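Local coordinates for tyrosyl-DNA phosphodiesterase 2 (Danio rerio, PDB 4F1H), which belongs to the endonuclease/exonuclease/phosphatase family of DNase I-like enzymes and carries a bound magnesium ion, at residues Leu17-Arg22 and Pro45-Tyr50; Gln125-Gln130 and Asp157-Asn162; Leu210-Ala213 and Pro218-Pro221. All coordinates share one frame; numbering follows the deposited sequence.

Contact 1: Leu17-Arg22 and Pro45-Tyr50; sequences LNLADR and PAYVQY
L19 meets the edge of the Y47 ring where two helices, 19-33 and 45-54, lie against each other in the DNase I-like fold. The leucine brings its branched end rather than its stem: CD1 sits 3.6 Å from Y47 CD2, and CG of L19 lies close by in the plane of the ring, so the methyl abuts the rim and not a face. The two side chains cross at about a right angle. In Y47 the ring carbon CG stands anti to the backbone N (chi1 -159°), which carries the ring from its own helix over to the start of the other. A leucine suits this place because its branch can follow the rim of a ring, and a tyrosine because its flat apolar ring can fill a buried place between helices; the ring also touches A23, L26 and V11. R22 comes nearest through its backbone oxygen, R22 O lying 3.8 Å from Y47 OH. Its guanidinium turns back to the loop before the helix, NH1 to D15 O and NH2 to D12 O, while NE reaches T238 O from a distant part of the chain. R22 NH1 also donates to L17 O at 2.9 Å, the donor standing above the carbonyl plane while the oxygen lies in the guanidinium plane.

Contact 2: Gln125-Gln130 and Asp157-Asn162; sequences QERTKQ and DAEVAN
R127 and E159 form a buried salt bridge between helix 124-140 and the short helix 157-161. The arginine grips the carboxylate side-on with two nitrogens, NE to E159 OE1 at 2.8 Å and NH2 to E159 OE2 also at 2.8 Å, and both bonds are nearly straight, at 164°. Both oxygens lie near the guanidinium plane. OE2 is met on its syn lone pair; OE1 is approached on the syn side but out of the carboxylate plane, consistent with the 29° between the two planes. The bend of the arginine at chi3 (63°) swings its NE edge toward the glutamate, whose chain runs extended beyond CG. Arginine suits the place by offering paired donors, and further hydrogen bonds from NH1 to the backbone oxygens of E118 and C120 help fix its rotation. E159 OE1 also accepts from R156 N, and OE2 is hydrogen-bonded to S124 OG.

Apolar contact is slight: T128 CG2 rests 3.7 Å from E159 CB, a small methyl that fits where the backbones approach, T128 CA and E159 CA being 6.6 Å apart. The pair thus fastens the early turns of helix 124-140 to helix 157-161, which follows strand 145-150.

Contact 3: Leu210-Ala213 and Pro218-Pro221; sequences LRSA and PVTP
Strand 202-211 leaves its sheet here and the chain returns as strand 220-227, the outermost strand of the other sheet in this chain, so the contact belongs to a connection between the two sheets. S212 makes the polar link: V219 N donates to S212 OG at 3.0 Å, with an almost straight angle of 168°. The hydroxyl oxygen lies anti to the serine's carbonyl carbon (chi1 -55°), which turns it toward the returning chain. A water joins the two sides as well, donating to V219 O at 2.7 Å and hydrogen-bonded to S212 OG, so one short side chain serves both the N-H and, through water, the carbonyl of V219.

Beside this lies an apolar patch. L210 CD2 reaches V219 CG1 at 4.0 Å and P221 CD at 3.8 Å, the leucine side chain crossing both obliquely. A leucine is long enough to bring one methyl against both, whereas the beta-branched valine and the ring of P221 suit an extended chain. The core continues from here: L210 and V219 both touch I146 of strand 145-150 and F248 of strand 243-249. Apolar side chains meeting between two facing mixed sheets are characteristic of the DNase I-like alpha/beta sandwich.

The three contacts follow one another along the chain, and none touches another. Contacts 1 and 3 are on opposite sides of the chain's centre, their own centres 34 Å apart, whereas contacts 2 and 3 come nearest, with about 11 Å between closest atoms. Contacts 1 and 2 each join two helices, their centres 31 Å apart; contact 3 joins strands of the two sheets. Neither arginine is close enough to coordinate the magnesium ion: the R22 side chain is about 9 Å from it and that of R127 about 11 Å. Bound nucleic acid lies about 5 Å from the nearest atom of contact 2, 10 Å from contact 1 and 19 Å from contact 3.

Contact 1: Leu17-Arg22 and Pro45-Tyr50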
loop_
_atom_site.group_PDB
_atom_site.type_symbol
_atom_site.label_atom_id
_atom_site.label_comp_id
_atom_site.label_asym_id
_atom_site.label_seq_id
_atom_site.Cartn_x
_atom_site.Cartn_y
_atom_site.Cartn_z
ATOM N N LEU B 17 5.989 32.311 -9.932
ATOM C CA LEU B 17 6.198 32.802 -11.303
ATOM C C LEU B 17 4.896 32.752 -12.106
ATOM O O LEU B 17 4.263 31.690 -12.215
ATOM C CB LEU B 17 7.306 32.010 -11.988
ATOM C CG LEU B 17 7.693 32.473 -13.401
ATOM C CD1 LEU B 17 8.152 33.938 -13.391
ATOM C CD2 LEU B 17 8.776 31.582 -13.961
ATOM N N ASN B 18 4.480 33.899 -12.646
ATOM C CA ASN B 18 3.228 33.974 -13.400
ATOM C C ASN B 18 2.038 33.498 -12.558
ATOM O O ASN B 18 1.078 32.940 -13.092
ATOM C CB ASN B 18 3.298 33.153 -14.704
ATOM C CG ASN B 18 4.346 33.669 -15.675
ATOM O OD1 ASN B 18 5.371 33.025 -15.886
ATOM N ND2 ASN B 18 4.089 34.821 -16.274
ATOM N N LEU B 19 2.081 33.709 -11.248
ATOM C CA LEU B 19 0.949 33.243 -10.404
ATOM C C LEU B 19 -0.443 33.845 -10.756
ATOM O O LEU B 19 -1.438 33.120 -10.815
ATOM C CB LEU B 19 1.262 33.398 -8.906
ATOM C CG LEU B 19 0.416 32.494 -7.998
ATOM C CD1 LEU B 19 0.551 31.004 -8.361
ATOM C CD2 LEU B 19 0.843 32.723 -6.555
ATOM N N ALA B 20 -0.514 35.151 -11.020
ATOM C CA ALA B 20 -1.773 35.770 -11.432
ATOM C C ALA B 20 -2.296 35.212 -12.763
ATOM O O ALA B 20 -3.494 34.948 -12.888
ATOM C CB ALA B 20 -1.614 37.286 -11.502
ATOM N N ASP B 21 -1.415 35.034 -13.755
ATOM C CA ASP B 21 -1.839 34.424 -15.021
ATOM C C ASP B 21 -2.328 32.986 -14.795
ATOM O O ASP B 21 -3.295 32.530 -15.430
ATOM C CB ASP B 21 -0.688 34.405 -16.027
ATOM C CG ASP B 21 -0.286 35.797 -16.485
ATOM O OD1 ASP B 21 -1.189 36.646 -16.626
ATOM O OD2 ASP B 21 0.926 36.026 -16.705
ATOM N N ARG B 22 -1.648 32.254 -13.908
ATOM C CA ARG B 22 -2.077 30.861 -13.646
ATOM C C ARG B 22 -3.426 30.772 -12.895
ATOM O O ARG B 22 -4.251 29.888 -13.161
ATOM C CB ARG B 22 -0.934 30.052 -12.978
ATOM C CG ARG B 22 0.258 29.822 -13.959
ATOM C CD ARG B 22 1.560 29.535 -13.239
ATOM N NE ARG B 22 1.266 28.701 -12.079
ATOM C CZ ARG B 22 1.813 28.860 -10.878
ATOM N NH1 ARG B 22 2.728 29.795 -10.636
ATOM N NH2 ARG B 22 1.422 28.070 -9.909
ATOM N N PRO B 45 -2.513 33.219 0.185
ATOM C CA PRO B 45 -3.512 34.294 0.278
ATOM C C PRO B 45 -3.688 35.141 -1.014
ATOM O O PRO B 45 -4.837 35.437 -1.340
ATOM C CB PRO B 45 -2.976 35.155 1.434
ATOM C CG PRO B 45 -2.287 34.142 2.331
ATOM C CD PRO B 45 -1.614 33.178 1.362
ATOM N N ALA B 46 -2.601 35.482 -1.709
ATOM C CA ALA B 46 -2.707 36.266 -2.971
ATOM C C ALA B 46 -3.587 35.537 -3.973
ATOM O O ALA B 46 -4.414 36.136 -4.651
ATOM C CB ALA B 46 -1.337 36.506 -3.570
ATOM N N TYR B 47 -3.399 34.227 -4.061
ATOM C CA TYR B 47 -4.156 33.399 -4.990
ATOM C C TYR B 47 -5.649 33.334 -4.632
ATOM O O TYR B 47 -6.514 33.524 -5.488
ATOM C CB TYR B 47 -3.525 32.000 -4.986
ATOM C CG TYR B 47 -3.834 31.151 -6.210
ATOM C CD1 TYR B 47 -5.092 30.572 -6.366
ATOM C CD2 TYR B 47 -2.863 30.914 -7.166
ATOM C CE1 TYR B 47 -5.377 29.786 -7.472
ATOM C CE2 TYR B 47 -3.140 30.128 -8.310
ATOM C CZ TYR B 47 -4.383 29.556 -8.414
ATOM O OH TYR B 47 -4.629 28.796 -9.525
ATOM N N VAL B 48 -5.960 33.065 -3.368
ATOM C CA VAL B 48 -7.347 32.909 -2.990
ATOM C C VAL B 48 -8.050 34.273 -3.057
ATOM O O VAL B 48 -9.250 34.336 -3.308
ATOM C CB VAL B 48 -7.514 32.197 -1.609
ATOM C CG1 VAL B 48 -7.394 33.179 -0.466
ATOM C CG2 VAL B 48 -8.853 31.475 -1.553
ATOM N N GLN B 49 -7.277 35.347 -2.867
ATOM C CA GLN B 49 -7.771 36.722 -2.986
ATOM C C GLN B 49 -8.300 36.898 -4.410
ATOM O O GLN B 49 -9.459 37.297 -4.614
ATOM C CB GLN B 49 -6.643 37.729 -2.679
ATOM C CG GLN B 49 -7.108 39.145 -2.337
ATOM C CD GLN B 49 -5.955 40.115 -2.003
ATOM O OE1 GLN B 49 -4.913 39.723 -1.473
ATOM N NE2 GLN B 49 -6.160 41.388 -2.308
ATOM N N TYR B 50 -7.479 36.535 -5.392
ATOM C CA TYR B 50 -7.929 36.599 -6.782
ATOM C C TYR B 50 -9.172 35.731 -7.067
ATOM O O TYR B 50 -10.140 36.191 -7.691
ATOM C CB TYR B 50 -6.817 36.251 -7.760
ATOM C CG TYR B 50 -7.325 36.443 -9.164
ATOM C CD1 TYR B 50 -7.641 37.723 -9.631
ATOM C CD2 TYR B 50 -7.586 35.356 -9.992
ATOM C CE1 TYR B 50 -8.155 37.922 -10.911
ATOM C CE2 TYR B 50 -8.094 35.546 -11.287
ATOM C CZ TYR B 50 -8.374 36.834 -11.731
ATOM O OH TYR B 50 -8.880 37.040 -12.997
#

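Contact 2: Gln125-Gln130 and Asp157-Asn162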
loop_
_atom_site.group_PDB
_atom_site.type_symbol
_atom_site.label_atom_id
_atom_site.label_comp_id
_atom_site.label_asym_id
_atom_site.label_seq_id
_atom_site.Cartn_x
_atom_site.Cartn_y
_atom_site.Cartn_z
ATOM N N GLN B 125 6.584 8.007 6.227
ATOM C CA GLN B 125 6.120 7.718 7.583
ATOM C C GLN B 125 5.002 8.684 8.021
ATOM O O GLN B 125 3.908 8.233 8.434
ATOM C CB GLN B 125 7.271 7.763 8.600
ATOM C CG GLN B 125 6.783 7.626 10.031
ATOM C CD GLN B 125 7.915 7.421 11.040
ATOM O OE1 GLN B 125 9.068 7.785 10.794
ATOM N NE2 GLN B 125 7.581 6.831 12.181
ATOM N N GLU B 126 5.238 9.986 7.902
ATOM C CA GLU B 126 4.214 10.935 8.360
ATOM C C GLU B 126 3.032 10.909 7.385
ATOM O O GLU B 126 1.879 10.966 7.788
ATOM C CB GLU B 126 4.809 12.333 8.510
ATOM C CG GLU B 126 3.841 13.473 8.822
ATOM C CD GLU B 126 3.074 13.317 10.128
ATOM O OE1 GLU B 126 3.518 12.544 11.061
ATOM O OE2 GLU B 126 1.999 13.969 10.229
ATOM N N ARG B 127 3.319 10.804 6.091
ATOM C CA ARG B 127 2.224 10.740 5.113
ATOM C C ARG B 127 1.286 9.572 5.395
ATOM O O ARG B 127 0.067 9.711 5.307
ATOM C CB ARG B 127 2.800 10.682 3.677
ATOM C CG ARG B 127 1.804 10.392 2.585
ATOM C CD ARG B 127 2.415 10.757 1.267
ATOM N NE ARG B 127 3.611 9.954 0.951
ATOM C CZ ARG B 127 4.856 10.445 0.895
ATOM N NH1 ARG B 127 5.103 11.735 1.141
ATOM N NH2 ARG B 127 5.872 9.641 0.545
ATOM N N THR B 128 1.820 8.401 5.734
ATOM C CA THR B 128 0.909 7.282 5.959
ATOM C C THR B 128 0.167 7.416 7.307
ATOM O O THR B 128 -0.984 6.996 7.413
ATOM C CB THR B 128 1.600 5.920 5.776
ATOM O OG1 THR B 128 2.763 5.876 6.613
ATOM C CG2 THR B 128 2.012 5.730 4.320
ATOM N N LYS B 129 0.782 8.030 8.318
ATOM C CA LYS B 129 0.003 8.327 9.544
ATOM C C LYS B 129 -1.194 9.230 9.236
ATOM O O LYS B 129 -2.299 9.029 9.763
ATOM C CB LYS B 129 0.862 9.007 10.603
ATOM C CG LYS B 129 2.012 8.154 11.097
ATOM C CD LYS B 129 2.777 8.925 12.174
ATOM C CE LYS B 129 4.055 8.189 12.561
ATOM N NZ LYS B 129 4.747 8.862 13.701
ATOM N N GLN B 130 -0.982 10.210 8.359
ATOM C CA GLN B 130 -2.082 11.090 7.937
ATOM C C GLN B 130 -3.098 10.326 7.119
ATOM O O GLN B 130 -4.294 10.497 7.300
ATOM C CB GLN B 130 -1.519 12.297 7.149
ATOM C CG GLN B 130 -0.603 13.176 7.975
ATOM C CD GLN B 130 0.100 14.223 7.129
ATOM O OE1 GLN B 130 -0.134 14.282 5.919
ATOM N NE2 GLN B 130 0.978 15.016 7.739
ATOM N N ASP B 157 1.573 3.850 -4.658
ATOM C CA ASP B 157 0.676 2.687 -4.509
ATOM C C ASP B 157 1.014 1.824 -3.306
ATOM O O ASP B 157 0.106 1.326 -2.613
ATOM C CB ASP B 157 0.704 1.759 -5.728
ATOM C CG ASP B 157 0.143 2.391 -6.969
ATOM O OD1 ASP B 157 -0.466 3.481 -6.891
ATOM O OD2 ASP B 157 0.311 1.774 -8.039
ATOM N N ALA B 158 2.309 1.588 -3.082
ATOM C CA ALA B 158 2.654 0.740 -1.949
ATOM C C ALA B 158 2.305 1.333 -0.587
ATOM O O ALA B 158 2.066 0.606 0.383
ATOM C CB ALA B 158 4.100 0.375 -2.011
ATOM N N GLU B 159 2.263 2.660 -0.495
ATOM C CA GLU B 159 1.945 3.275 0.791
ATOM C C GLU B 159 0.525 2.954 1.216
ATOM O O GLU B 159 0.245 2.803 2.413
ATOM C CB GLU B 159 2.178 4.791 0.731
ATOM C CG GLU B 159 3.642 5.110 0.582
ATOM C CD GLU B 159 3.982 6.578 0.316
ATOM O OE1 GLU B 159 3.077 7.403 0.018
ATOM O OE2 GLU B 159 5.194 6.910 0.388
ATOM N N VAL B 160 -0.375 2.848 0.232
ATOM C CA VAL B 160 -1.742 2.452 0.495
ATOM C C VAL B 160 -1.807 0.957 0.883
ATOM O O VAL B 160 -2.432 0.605 1.886
ATOM C CB VAL B 160 -2.632 2.726 -0.725
ATOM C CG1 VAL B 160 -4.052 2.333 -0.425
ATOM C CG2 VAL B 160 -2.544 4.228 -1.053
ATOM N N ALA B 161 -1.158 0.092 0.107
ATOM C CA ALA B 161 -1.122 -1.333 0.489
ATOM C C ALA B 161 -0.537 -1.482 1.896
ATOM O O ALA B 161 -1.046 -2.270 2.706
ATOM C CB ALA B 161 -0.325 -2.169 -0.536
ATOM N N ASN B 162 0.506 -0.705 2.198
ATOM C CA ASN B 162 1.185 -0.787 3.500
ATOM C C ASN B 162 0.453 -0.188 4.717
ATOM O O ASN B 162 1.011 -0.187 5.825
ATOM C CB ASN B 162 2.648 -0.295 3.400
ATOM C CG ASN B 162 3.494 -1.175 2.471
ATOM O OD1 ASN B 162 3.200 -2.360 2.307
ATOM N ND2 ASN B 162 4.516 -0.595 1.837
#

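Contact 3: Leu210-Ala213 and Pro218-Pro221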
loop_
_atom_site.group_PDB
_atom_site.type_symbol
_atom_site.label_atom_id
_atom_site.label_comp_id
_atom_site.label_asym_id
_atom_site.label_seq_id
_atom_site.Cartn_x
_atom_site.Cartn_y
_atom_site.Cartn_z
ATOM N N LEU B 210 -14.072 7.472 -2.465
ATOM C CA LEU B 210 -15.529 7.564 -2.465
ATOM C C LEU B 210 -16.122 6.513 -1.549
ATOM O O LEU B 210 -15.703 5.357 -1.578
ATOM C CB LEU B 210 -16.055 7.382 -3.900
ATOM C CG LEU B 210 -17.570 7.197 -4.037
ATOM C CD1 LEU B 210 -18.310 8.516 -3.670
ATOM C CD2 LEU B 210 -17.947 6.753 -5.463
ATOM N N ARG B 211 -17.078 6.916 -0.713
ATOM C CA ARG B 211 -17.871 5.959 0.074
ATOM C C ARG B 211 -19.356 6.299 -0.090
ATOM O O ARG B 211 -19.745 7.480 -0.074
ATOM C CB ARG B 211 -17.486 6.016 1.557
ATOM C CG ARG B 211 -18.096 4.851 2.365
ATOM C CD ARG B 211 -18.290 5.269 3.811
ATOM N NE ARG B 211 -19.490 6.081 3.933
ATOM C CZ ARG B 211 -19.919 6.620 5.069
ATOM N NH1 ARG B 211 -21.038 7.319 5.075
ATOM N NH2 ARG B 211 -19.222 6.471 6.183
ATOM N N SER B 212 -20.201 5.279 -0.309
ATOM C CA SER B 212 -21.635 5.549 -0.407
ATOM C C SER B 212 -22.259 5.798 0.956
ATOM O O SER B 212 -21.643 5.570 1.999
ATOM C CB SER B 212 -22.373 4.379 -1.071
ATOM O OG SER B 212 -21.809 4.077 -2.328
ATOM N N ALA B 213 -23.502 6.270 0.925
ATOM C CA ALA B 213 -24.332 6.378 2.131
ATOM C C ALA B 213 -25.077 5.055 2.203
ATOM O O ALA B 213 -25.499 4.545 1.157
ATOM C CB ALA B 213 -25.354 7.501 1.956
ATOM N N PRO B 218 -26.156 2.793 -3.843
ATOM C CA PRO B 218 -24.713 3.063 -3.923
ATOM C C PRO B 218 -24.389 4.062 -5.024
ATOM O O PRO B 218 -25.095 4.155 -6.040
ATOM C CB PRO B 218 -24.107 1.692 -4.243
ATOM C CG PRO B 218 -25.153 0.698 -3.796
ATOM C CD PRO B 218 -26.462 1.377 -4.103
ATOM N N VAL B 219 -23.332 4.831 -4.794
ATOM C CA VAL B 219 -22.882 5.837 -5.727
ATOM C C VAL B 219 -21.745 5.204 -6.490
ATOM O O VAL B 219 -20.874 4.530 -5.899
ATOM C CB VAL B 219 -22.278 7.027 -4.967
ATOM C CG1 VAL B 219 -21.714 8.069 -5.939
ATOM C CG2 VAL B 219 -23.318 7.641 -4.075
ATOM N N THR B 220 -21.751 5.396 -7.800
ATOM C CA THR B 220 -20.608 5.005 -8.605
ATOM C C THR B 220 -20.042 6.256 -9.272
ATOM O O THR B 220 -20.788 7.191 -9.579
ATOM C CB THR B 220 -21.025 4.015 -9.702
ATOM O OG1 THR B 220 -22.083 4.596 -10.472
ATOM C CG2 THR B 220 -21.521 2.726 -9.067
ATOM N N PRO B 221 -18.725 6.283 -9.486
ATOM C CA PRO B 221 -18.232 7.359 -10.357
ATOM C C PRO B 221 -18.726 7.151 -11.779
ATOM O O PRO B 221 -18.996 6.007 -12.175
ATOM C CB PRO B 221 -16.708 7.199 -10.286
ATOM C CG PRO B 221 -16.466 5.768 -9.892
ATOM C CD PRO B 221 -17.649 5.381 -9.028
HETATM O O HOH W 1 -19.611 4.047 -3.528
#